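Local coordinates for amide synthase (Vibrio cholerae, PDB 1L5A), which is a free-standing nonribosomal peptide synthetase condensation enzyme that most likely forms an amide bond during assembly of the siderophore vibriobactin, at residues 24-29 with 350-355; 84-89 with 109-114; 179-184 with 309-314; 258-263 with 277-282. One frame throughout, in Å; residues are numbered along the deposited sequence.

In the fold
A two-lobed condensation fold is held together by contacts at several levels, and these four sample them. Interactions 1 and 2 share one mixed sheet, their centres about 13 Å apart; W87 of helix 84-89 packs on S26 and L354, so the helix covers the strand pair joined by interaction 1. Interactions 3 and 4 form a second cluster, centres about 11 Å apart, where N277 probably hydrogen-bonds to the carbonyls of G309 and Y311. Interactions 2 and 3 are about 45 Å apart between centres. Interaction 4 also touches the HHxxxDG signature: R263 forms a salt bridge with D130, its aspartate. Along the chain, interaction 1 encloses the other three.

Interaction 1 (24-29 with 350-355); sequences AHSLRL and ELKVLA
E350 and R28 open the pairing as partners twice over: their backbones exchange hydrogen bonds, and their side chains meet in a salt bridge. Bent at chi3 (72°), R28 brings NE to within 3.3 Å of E350 OE2 in a weak bond; the carboxylate lies at the guanidinium edge, but the two planes differ by 56°. R28 has a second carboxylate partner in E117. The carbonyl of E350 also accepts a bond from a water, 3.0 Å from O, which bonds in turn to S26 OG. On the other face of the sheet L351 lies alongside L27, its CG 3.8 Å from L27 CD2, while its CD2 leans obliquely on the imidazole of H25. That ring is fixed by a hydrogen bond from ND1 to E138 on helix 131-150. K352 returns to the face of R28 and S26, exchanging backbone bonds with S26 (K352 N to S26 O 2.9 Å) and sending its extended chain away. V353 sets CG2 over the rim of one H25 ring face, 4.2 Å from NE2. At L354 the regular pairing breaks. L354 N (2.8 Å) and A355 N (3.3 Å) both bond to A24 O, approaching from the same face of its carbonyl plane, and A355 O takes the amide of A24. L354 and A355 both face A24, with L354 CB 4.0 Å from A24 CB. This is a classic beta bulge in an edge strand. Strand 348-356 comes in the chain between strands 333-337 and 362-368 of the other sheet, yet joins this one, consistent with the latch-like crossover of condensation domains.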
# COMPACT_ATOMS: atom_id res chain seq x y z
N ALA A 24 3.05 24.79 25.49
CA ALA A 24 2.00 25.09 26.45
C ALA A 24 0.88 25.91 25.83
O ALA A 24 1.12 26.87 25.08
CB ALA A 24 2.58 25.83 27.68
N HIS A 25 -0.35 25.50 26.12
CA HIS A 25 -1.53 26.20 25.63
C HIS A 25 -2.44 26.52 26.81
O HIS A 25 -2.43 25.83 27.83
CB HIS A 25 -2.31 25.35 24.63
CG HIS A 25 -1.68 25.23 23.29
ND1 HIS A 25 -2.42 25.09 22.13
CD2 HIS A 25 -0.38 25.20 22.91
CE1 HIS A 25 -1.60 24.98 21.10
NE2 HIS A 25 -0.36 25.04 21.54
N SER A 26 -3.22 27.58 26.69
CA SER A 26 -4.16 27.90 27.73
C SER A 26 -5.48 28.04 27.01
O SER A 26 -5.56 28.59 25.91
CB SER A 26 -3.80 29.20 28.45
OG SER A 26 -4.00 30.32 27.62
N LEU A 27 -6.52 27.49 27.63
CA LEU A 27 -7.86 27.57 27.07
C LEU A 27 -8.69 28.37 28.04
O LEU A 27 -8.67 28.13 29.26
CB LEU A 27 -8.44 26.16 26.90
CG LEU A 27 -7.72 25.24 25.90
CD1 LEU A 27 -8.45 23.91 25.82
CD2 LEU A 27 -7.65 25.91 24.53
N ARG A 28 -9.39 29.37 27.54
CA ARG A 28 -10.22 30.18 28.41
C ARG A 28 -11.62 29.99 27.92
O ARG A 28 -11.96 30.32 26.77
CB ARG A 28 -9.82 31.66 28.37
CG ARG A 28 -10.29 32.43 29.61
CD ARG A 28 -9.77 33.87 29.63
NE ARG A 28 -10.43 34.71 28.64
CZ ARG A 28 -11.57 35.36 28.85
NH1 ARG A 28 -12.17 35.27 30.03
NH2 ARG A 28 -12.10 36.10 27.88
N LEU A 29 -12.44 29.42 28.79
CA LEU A 29 -13.82 29.17 28.45
C LEU A 29 -14.71 30.14 29.20
O LEU A 29 -14.67 30.24 30.42
CB LEU A 29 -14.17 27.72 28.81
CG LEU A 29 -13.17 26.67 28.32
CD1 LEU A 29 -13.83 25.28 28.41
CD2 LEU A 29 -12.74 26.99 26.87
N GLU A 350 -11.10 30.93 24.00
CA GLU A 350 -9.99 31.79 23.64
C GLU A 350 -8.75 30.93 23.90
O GLU A 350 -8.45 30.56 25.04
CB GLU A 350 -10.01 33.05 24.52
CG GLU A 350 -8.76 33.93 24.44
CD GLU A 350 -8.79 35.10 25.43
OE1 GLU A 350 -9.60 36.03 25.23
OE2 GLU A 350 -8.02 35.07 26.42
N LEU A 351 -8.06 30.58 22.82
CA LEU A 351 -6.86 29.76 22.94
C LEU A 351 -5.63 30.64 22.95
O LEU A 351 -5.55 31.63 22.22
CB LEU A 351 -6.81 28.79 21.75
CG LEU A 351 -5.80 27.64 21.76
CD1 LEU A 351 -6.24 26.59 20.73
CD2 LEU A 351 -4.40 28.17 21.49
N LYS A 352 -4.65 30.32 23.78
CA LYS A 352 -3.45 31.13 23.81
C LYS A 352 -2.20 30.25 23.88
O LYS A 352 -2.05 29.43 24.79
CB LYS A 352 -3.49 32.12 24.98
CG LYS A 352 -2.52 33.31 24.84
CD LYS A 352 -2.45 34.18 26.14
CE LYS A 352 -1.38 35.29 26.07
NZ LYS A 352 -0.88 35.63 27.43
N VAL A 353 -1.32 30.42 22.89
CA VAL A 353 -0.06 29.68 22.82
C VAL A 353 0.90 30.35 23.79
O VAL A 353 1.29 31.49 23.57
CB VAL A 353 0.52 29.73 21.38
CG1 VAL A 353 1.86 29.03 21.34
CG2 VAL A 353 -0.45 29.07 20.39
N LEU A 354 1.26 29.66 24.87
CA LEU A 354 2.14 30.21 25.90
C LEU A 354 3.59 29.83 25.70
O LEU A 354 4.49 30.49 26.24
CB LEU A 354 1.71 29.73 27.28
CG LEU A 354 0.32 30.15 27.72
CD1 LEU A 354 0.01 29.54 29.08
CD2 LEU A 354 0.25 31.67 27.77
N ALA A 355 3.80 28.76 24.95
CA ALA A 355 5.14 28.27 24.64
C ALA A 355 5.05 27.36 23.42
O ALA A 355 4.05 26.64 23.24
CB ALA A 355 5.70 27.50 25.83
O HOH W 1 -6.41 31.15 27.15

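Interaction 2 (84-89 with 109-114); sequences PLAWRQ and QVYRLS
Y111 reaches A86 because chi1 (-56°) sets its CG opposite the carbonyl carbon and chi2 (95°) turns the ring flat toward the helix. Q89 has a similar first torsion and then runs extended, so that its chain passes obliquely across the hydroxyl end of the same ring. A86 CB sits over the ring centre, 3.7 Å from the centroid and only 13° off the normal, a clear CH-pi contact in which the methyl sits over the centre of one face. The small alanine side chain lets helix and ring meet directly. L113 adds its CD2 from the far end of the strand, 4.1 Å from A86 CB, so that the methyl touches both an aromatic and an aliphatic group. Farther along the helix, Q89 CB lies 3.4 Å from Y111 OH, and Q89 NE2 comes obliquely to within 3.7 Å of Y111 CE2, the amide plane steeply inclined to the ring. The amide is held by Q74, whose NE2 bonds to Q89 OE1. The hydroxyl is secured from its own strand: Y111 OH donates to Q109 OE1 at 2.7 Å, lying above the plane of that carbonyl and fixing the buried phenol. No hydrogen bond crosses the contact, which rests mainly on packing. Helix 82-94 and strand 107-114 run nearly antiparallel here, as successive members of a beta-alpha-beta unit begun by strand 72-75. Strand 107-114 lies between 72-75 and 117-125; from the latter L119 packs on Y111, while L76 follows strand 72-75 to touch both A86 and Y111.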
# COMPACT_ATOMS: atom_id res chain seq x y z
N PRO A 84 -5.36 36.69 38.54
CA PRO A 84 -3.94 36.82 38.84
C PRO A 84 -3.41 35.60 39.60
O PRO A 84 -2.26 35.19 39.42
CB PRO A 84 -3.90 38.10 39.68
CG PRO A 84 -4.91 38.94 38.98
CD PRO A 84 -6.06 37.96 38.78
N LEU A 85 -4.26 35.02 40.44
CA LEU A 85 -3.82 33.86 41.19
C LEU A 85 -3.55 32.70 40.23
O LEU A 85 -2.53 32.01 40.34
CB LEU A 85 -4.88 33.46 42.22
CG LEU A 85 -4.34 32.97 43.57
CD1 LEU A 85 -3.13 32.03 43.36
CD2 LEU A 85 -3.93 34.20 44.42
N ALA A 86 -4.46 32.49 39.27
CA ALA A 86 -4.29 31.42 38.31
C ALA A 86 -3.03 31.65 37.46
O ALA A 86 -2.18 30.75 37.35
CB ALA A 86 -5.54 31.31 37.42
N TRP A 87 -2.89 32.85 36.89
CA TRP A 87 -1.71 33.14 36.07
C TRP A 87 -0.35 33.09 36.77
O TRP A 87 0.66 32.89 36.11
CB TRP A 87 -1.88 34.46 35.33
CG TRP A 87 -2.82 34.30 34.18
CD1 TRP A 87 -4.16 34.53 34.18
CD2 TRP A 87 -2.51 33.76 32.89
NE1 TRP A 87 -4.71 34.18 32.97
CE2 TRP A 87 -3.72 33.70 32.16
CE3 TRP A 87 -1.32 33.33 32.27
CZ2 TRP A 87 -3.78 33.22 30.85
CZ3 TRP A 87 -1.39 32.86 30.97
CH2 TRP A 87 -2.62 32.81 30.27
N ARG A 88 -0.30 33.26 38.09
CA ARG A 88 0.99 33.19 38.77
C ARG A 88 1.43 31.74 38.73
O ARG A 88 2.62 31.44 38.58
CB ARG A 88 0.91 33.60 40.24
CG ARG A 88 0.63 35.05 40.52
CD ARG A 88 0.41 35.26 42.00
NE ARG A 88 0.10 36.66 42.30
CZ ARG A 88 -0.38 37.09 43.46
NH1 ARG A 88 -0.62 36.23 44.44
NH2 ARG A 88 -0.64 38.38 43.63
N GLN A 89 0.47 30.83 38.88
CA GLN A 89 0.80 29.42 38.90
C GLN A 89 1.09 28.92 37.50
O GLN A 89 1.87 27.99 37.32
CB GLN A 89 -0.34 28.62 39.53
CG GLN A 89 -0.60 28.98 40.99
CD GLN A 89 -1.63 28.09 41.62
OE1 GLN A 89 -1.33 26.97 42.03
NE2 GLN A 89 -2.87 28.56 41.67
N GLN A 109 -3.57 21.88 34.53
CA GLN A 109 -4.16 22.67 35.58
C GLN A 109 -5.51 23.22 35.11
O GLN A 109 -5.64 23.60 33.96
CB GLN A 109 -3.21 23.82 35.92
CG GLN A 109 -1.79 23.42 36.34
CD GLN A 109 -0.79 24.62 36.31
OE1 GLN A 109 -1.19 25.80 36.37
NE2 GLN A 109 0.51 24.31 36.21
N VAL A 110 -6.50 23.23 36.00
CA VAL A 110 -7.81 23.77 35.65
C VAL A 110 -8.24 24.79 36.69
O VAL A 110 -8.08 24.55 37.89
CB VAL A 110 -8.90 22.68 35.59
CG1 VAL A 110 -10.21 23.29 35.11
CG2 VAL A 110 -8.49 21.56 34.67
N TYR A 111 -8.82 25.90 36.26
CA TYR A 111 -9.26 26.92 37.19
C TYR A 111 -10.67 27.41 36.95
O TYR A 111 -11.01 27.83 35.86
CB TYR A 111 -8.36 28.16 37.15
CG TYR A 111 -6.92 27.88 37.39
CD1 TYR A 111 -6.03 27.70 36.32
CD2 TYR A 111 -6.42 27.77 38.69
CE1 TYR A 111 -4.69 27.40 36.54
CE2 TYR A 111 -5.08 27.46 38.91
CZ TYR A 111 -4.23 27.27 37.83
OH TYR A 111 -2.92 26.90 38.05
N ARG A 112 -11.48 27.36 37.99
CA ARG A 112 -12.82 27.89 37.90
C ARG A 112 -12.61 29.31 38.44
O ARG A 112 -12.37 29.51 39.63
CB ARG A 112 -13.79 27.09 38.79
CG ARG A 112 -15.23 27.61 38.78
CD ARG A 112 -16.17 26.66 39.53
NE ARG A 112 -17.37 27.35 40.03
CZ ARG A 112 -18.57 27.31 39.45
NH1 ARG A 112 -18.78 26.61 38.34
NH2 ARG A 112 -19.56 28.00 39.99
N LEU A 113 -12.66 30.29 37.54
CA LEU A 113 -12.46 31.68 37.94
C LEU A 113 -13.77 32.25 38.46
O LEU A 113 -13.79 32.98 39.46
CB LEU A 113 -11.98 32.48 36.73
CG LEU A 113 -10.68 31.95 36.12
CD1 LEU A 113 -10.39 32.65 34.80
CD2 LEU A 113 -9.55 32.16 37.11
N SER A 114 -14.85 31.93 37.78
CA SER A 114 -16.18 32.37 38.16
C SER A 114 -17.11 31.26 37.64
O SER A 114 -16.63 30.30 37.05
CB SER A 114 -16.50 33.71 37.49
OG SER A 114 -17.17 33.54 36.26

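Interaction 3 (179-184 with 309-314); sequences QDKQFW and GRYRIE
Y311 lays its ring along one side of a helical turn formed by D180, K181 and W184, and can be traced outward atom by atom. Its CB lies 3.7 Å from D180 CB and comes obliquely to the pyrrole ring of W184, 3.9 Å from NE1. With CG anti to the backbone N (chi1 -160°), the ring is carried along the helix surface. CG and CD1 remain beside D180 CB, at 3.8 Å for CD1, whereas CD2 faces W184 CD1 at 3.9 Å. One step farther, CE1 meets K181 CB at 3.7 Å, and CE2 and CZ lie near K181 CA, which stands over the rim of one ring face. At the tip, the hydroxyl lies against the aliphatic CB, CG and CD of K181, whose extended chain crosses it obliquely. The polar end of Y311 finds its bond elsewhere, with D319 on helix 313-319. W184 is not truly stacked on the tyrosine: the planes differ by just 16°, but the rings have slid apart, centroid to centroid 5.9 Å, and barely overlap. Its indole is instead oriented by a hydrogen bond from NE1 to H308 O, and G309 N lies at its edge, 4.4 Å from CZ2. D180 is similarly tied outside the contact, to Y171 and R176, leaving its CB for the tyrosine. Residues i, i+1 and i+4 of a helix thus all touch one aromatic side chain, a packing of loop against helix that joins helix 175-189 to the connection between helices 291-307 and 313-319.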
# COMPACT_ATOMS: atom_id res chain seq x y z
N GLN A 179 13.15 3.37 -0.64
CA GLN A 179 12.75 4.21 -1.76
C GLN A 179 12.84 5.65 -1.28
O GLN A 179 13.24 6.54 -2.03
CB GLN A 179 11.31 3.93 -2.18
CG GLN A 179 11.12 2.58 -2.83
CD GLN A 179 9.66 2.16 -2.81
OE1 GLN A 179 8.75 2.99 -3.01
NE2 GLN A 179 9.43 0.87 -2.59
N ASP A 180 12.47 5.88 -0.03
CA ASP A 180 12.51 7.23 0.51
C ASP A 180 13.95 7.75 0.55
O ASP A 180 14.23 8.82 0.01
CB ASP A 180 11.86 7.29 1.91
CG ASP A 180 10.32 7.21 1.84
OD1 ASP A 180 9.74 7.51 0.77
OD2 ASP A 180 9.70 6.88 2.87
N LYS A 181 14.86 6.99 1.15
CA LYS A 181 16.26 7.41 1.20
C LYS A 181 16.71 7.74 -0.22
O LYS A 181 17.32 8.78 -0.48
CB LYS A 181 17.14 6.30 1.75
CG LYS A 181 18.61 6.57 1.59
CD LYS A 181 19.41 5.55 2.36
CE LYS A 181 20.89 5.79 2.22
NZ LYS A 181 21.65 4.94 3.18
N GLN A 182 16.39 6.84 -1.14
CA GLN A 182 16.73 7.00 -2.55
C GLN A 182 16.28 8.38 -3.04
O GLN A 182 17.07 9.16 -3.57
CB GLN A 182 16.02 5.91 -3.37
CG GLN A 182 16.40 5.88 -4.84
CD GLN A 182 17.82 5.39 -5.06
OE1 GLN A 182 18.74 5.75 -4.32
NE2 GLN A 182 18.01 4.55 -6.08
N PHE A 183 15.01 8.69 -2.81
CA PHE A 183 14.43 9.94 -3.24
C PHE A 183 15.07 11.21 -2.68
O PHE A 183 15.31 12.16 -3.44
CB PHE A 183 12.93 9.94 -2.94
CG PHE A 183 12.28 11.30 -3.09
CD1 PHE A 183 11.75 11.70 -4.29
CD2 PHE A 183 12.25 12.19 -2.01
CE1 PHE A 183 11.19 12.97 -4.44
CE2 PHE A 183 11.70 13.45 -2.14
CZ PHE A 183 11.16 13.85 -3.36
N TRP A 184 15.32 11.26 -1.38
CA TRP A 184 15.91 12.47 -0.81
C TRP A 184 17.33 12.60 -1.32
O TRP A 184 17.79 13.70 -1.61
CB TRP A 184 15.89 12.47 0.73
CG TRP A 184 14.51 12.62 1.27
CD1 TRP A 184 13.72 11.61 1.74
CD2 TRP A 184 13.68 13.79 1.21
NE1 TRP A 184 12.45 12.08 1.97
CE2 TRP A 184 12.39 13.41 1.65
CE3 TRP A 184 13.90 15.12 0.82
CZ2 TRP A 184 11.32 14.30 1.72
CZ3 TRP A 184 12.83 16.02 0.88
CH2 TRP A 184 11.56 15.60 1.33
N GLY A 309 7.92 11.80 2.90
CA GLY A 309 8.00 12.49 4.17
C GLY A 309 8.22 11.77 5.49
O GLY A 309 8.56 12.41 6.49
N ARG A 310 8.03 10.46 5.52
CA ARG A 310 8.19 9.70 6.75
C ARG A 310 9.66 9.43 7.03
O ARG A 310 10.02 8.95 8.12
CB ARG A 310 7.40 8.39 6.65
CG ARG A 310 7.37 7.56 7.91
CD ARG A 310 6.26 6.54 7.89
NE ARG A 310 6.05 5.96 9.22
CZ ARG A 310 4.92 5.39 9.61
NH1 ARG A 310 3.88 5.32 8.79
NH2 ARG A 310 4.82 4.90 10.84
N TYR A 311 10.51 9.73 6.04
CA TYR A 311 11.96 9.52 6.20
C TYR A 311 12.44 10.73 7.03
O TYR A 311 12.27 11.89 6.64
CB TYR A 311 12.65 9.47 4.82
CG TYR A 311 14.02 8.80 4.82
CD1 TYR A 311 14.15 7.42 4.93
CD2 TYR A 311 15.19 9.56 4.72
CE1 TYR A 311 15.41 6.81 4.95
CE2 TYR A 311 16.44 8.98 4.73
CZ TYR A 311 16.56 7.60 4.85
OH TYR A 311 17.82 7.04 4.89
N ARG A 312 12.99 10.45 8.19
CA ARG A 312 13.45 11.51 9.09
C ARG A 312 14.57 12.40 8.55
O ARG A 312 15.59 11.93 8.02
CB ARG A 312 13.89 10.87 10.41
CG ARG A 312 12.72 10.40 11.28
CD ARG A 312 12.44 11.48 12.29
NE ARG A 312 11.13 12.10 12.14
CZ ARG A 312 10.91 13.39 12.38
NH1 ARG A 312 11.90 14.18 12.77
NH2 ARG A 312 9.69 13.88 12.24
N ILE A 313 14.37 13.71 8.69
CA ILE A 313 15.36 14.67 8.24
C ILE A 313 16.67 14.44 8.99
O ILE A 313 17.75 14.67 8.45
CB ILE A 313 14.86 16.13 8.47
CG1 ILE A 313 15.85 17.12 7.84
CG2 ILE A 313 14.71 16.40 9.97
CD1 ILE A 313 15.78 17.20 6.33
N GLU A 314 16.58 13.98 10.23
CA GLU A 314 17.79 13.72 11.01
C GLU A 314 18.56 12.65 10.29
O GLU A 314 19.79 12.68 10.24
CB GLU A 314 17.46 13.22 12.43
CG GLU A 314 16.77 14.25 13.34
CD GLU A 314 15.28 14.38 13.07
OE1 GLU A 314 14.74 13.54 12.32
OE2 GLU A 314 14.64 15.31 13.63

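Interaction 4 (258-263 with 277-282); sequences LPFMNR and NSLPLL
L258 pairs with L279, and F260 with N277, across a two-stranded antiparallel beta-hairpin whose long connection is consistent with the floor loop of condensation domains. Backbone hydrogen bonds come first. L258 and L279 exchange two, each 2.9 Å between N of one and O of the other, and F260 N reaches N277 O at 2.7 Å. The return bond from N277 N to F260 O is longer, 3.0 Å; it lies where strand 255-260 gives way to the loop. Weaker CA-H...O contacts fill the intervening position: S278 CA approaches L258 O, and P259 CA approaches N277 O. Proline is tolerated at this non-hydrogen-bonded pair because its nitrogen faces away from the partner strand. Apolar contacts occupy the face shared by L258, F260 and L279. L279 CD1 meets F260 CB at 3.8 Å, coming obliquely to the ring, and L258 CD1 reaches L281 CB at the loose distance of 4.5 Å. L305 of helix 291-307 touches both L258 and L281 and so covers this side. The polar groups of the N277 side chain, on the same face, find their partners beyond the hairpin. N277 uses ND2 for the carbonyls of G309 and Y311 and OD1 for the amide of I313, tying the hairpin to the start of helix 313-319. F260 has CG anti to the backbone N (chi1 168°), and the loop folds back over its ring: N262 N stands 3.4 Å above the F260 ring plane, over its centre.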
# COMPACT_ATOMS: atom_id res chain seq x y z
N LEU A 258 9.39 23.23 5.27
CA LEU A 258 8.00 22.90 5.62
C LEU A 258 7.91 21.85 6.70
O LEU A 258 8.83 21.06 6.91
CB LEU A 258 7.27 22.26 4.45
CG LEU A 258 7.11 22.96 3.13
CD1 LEU A 258 6.53 21.97 2.15
CD2 LEU A 258 6.20 24.15 3.31
N PRO A 259 6.77 21.83 7.40
CA PRO A 259 6.63 20.81 8.43
C PRO A 259 5.63 19.80 7.84
O PRO A 259 4.51 20.19 7.49
CB PRO A 259 6.07 21.59 9.62
CG PRO A 259 5.15 22.54 8.98
CD PRO A 259 5.86 22.96 7.67
N PHE A 260 6.05 18.55 7.67
CA PHE A 260 5.11 17.53 7.20
C PHE A 260 4.62 16.80 8.48
O PHE A 260 5.42 16.16 9.19
CB PHE A 260 5.77 16.53 6.25
CG PHE A 260 4.93 15.32 5.98
CD1 PHE A 260 3.59 15.46 5.59
CD2 PHE A 260 5.44 14.04 6.17
CE1 PHE A 260 2.78 14.35 5.41
CE2 PHE A 260 4.64 12.91 5.99
CZ PHE A 260 3.31 13.07 5.61
N MET A 261 3.33 16.92 8.77
CA MET A 261 2.76 16.33 9.99
C MET A 261 3.11 14.85 10.19
O MET A 261 3.34 14.40 11.32
CB MET A 261 1.23 16.51 9.99
CG MET A 261 0.77 17.95 9.89
SD MET A 261 1.62 19.00 11.08
CE MET A 261 2.42 20.21 10.04
N ASN A 262 3.14 14.10 9.09
CA ASN A 262 3.48 12.69 9.16
C ASN A 262 2.35 11.90 9.88
O ASN A 262 2.61 10.92 10.57
CB ASN A 262 4.81 12.56 9.89
CG ASN A 262 5.64 11.40 9.38
OD1 ASN A 262 5.62 11.07 8.20
ND2 ASN A 262 6.38 10.78 10.28
N ARG A 263 1.11 12.36 9.71
CA ARG A 263 -0.08 11.73 10.30
C ARG A 263 -0.88 11.08 9.17
O ARG A 263 -1.71 10.21 9.40
CB ARG A 263 -0.99 12.77 10.96
CG ARG A 263 -0.34 13.64 12.02
CD ARG A 263 -0.30 12.94 13.33
NE ARG A 263 0.50 13.68 14.30
CZ ARG A 263 0.54 13.42 15.60
NH1 ARG A 263 -0.20 12.43 16.10
NH2 ARG A 263 1.36 14.11 16.39
N ASN A 277 7.88 16.39 10.87
CA ASN A 277 9.19 16.28 10.24
C ASN A 277 9.42 17.50 9.36
O ASN A 277 8.55 17.90 8.58
CB ASN A 277 9.22 14.99 9.41
CG ASN A 277 10.60 14.62 8.90
OD1 ASN A 277 11.61 14.94 9.52
ND2 ASN A 277 10.65 13.90 7.77
N SER A 278 10.59 18.10 9.50
CA SER A 278 10.95 19.29 8.72
C SER A 278 11.61 18.89 7.41
O SER A 278 12.63 18.20 7.40
CB SER A 278 11.92 20.16 9.53
OG SER A 278 11.33 20.56 10.74
N LEU A 279 11.04 19.36 6.31
CA LEU A 279 11.58 19.00 5.01
C LEU A 279 11.84 20.19 4.11
O LEU A 279 11.12 21.20 4.15
CB LEU A 279 10.61 18.03 4.30
CG LEU A 279 10.29 16.77 5.12
CD1 LEU A 279 9.10 16.03 4.50
CD2 LEU A 279 11.50 15.89 5.18
N PRO A 280 12.89 20.10 3.29
CA PRO A 280 13.17 21.24 2.41
C PRO A 280 12.53 21.08 1.02
O PRO A 280 12.60 20.03 0.41
CB PRO A 280 14.70 21.26 2.38
CG PRO A 280 15.04 19.81 2.42
CD PRO A 280 14.09 19.27 3.47
N LEU A 281 11.89 22.16 0.57
CA LEU A 281 11.24 22.25 -0.74
C LEU A 281 12.16 23.11 -1.60
O LEU A 281 12.53 24.22 -1.21
CB LEU A 281 9.87 22.95 -0.63
CG LEU A 281 9.24 23.44 -1.95
CD1 LEU A 281 8.81 22.23 -2.76
CD2 LEU A 281 8.02 24.34 -1.69
N LEU A 282 12.56 22.61 -2.76
CA LEU A 282 13.42 23.40 -3.65
C LEU A 282 12.42 24.23 -4.40
O LEU A 282 11.56 23.69 -5.10
CB LEU A 282 14.20 22.50 -4.60
CG LEU A 282 15.34 23.23 -5.33
CD1 LEU A 282 16.23 23.93 -4.31
CD2 LEU A 282 16.15 22.24 -6.16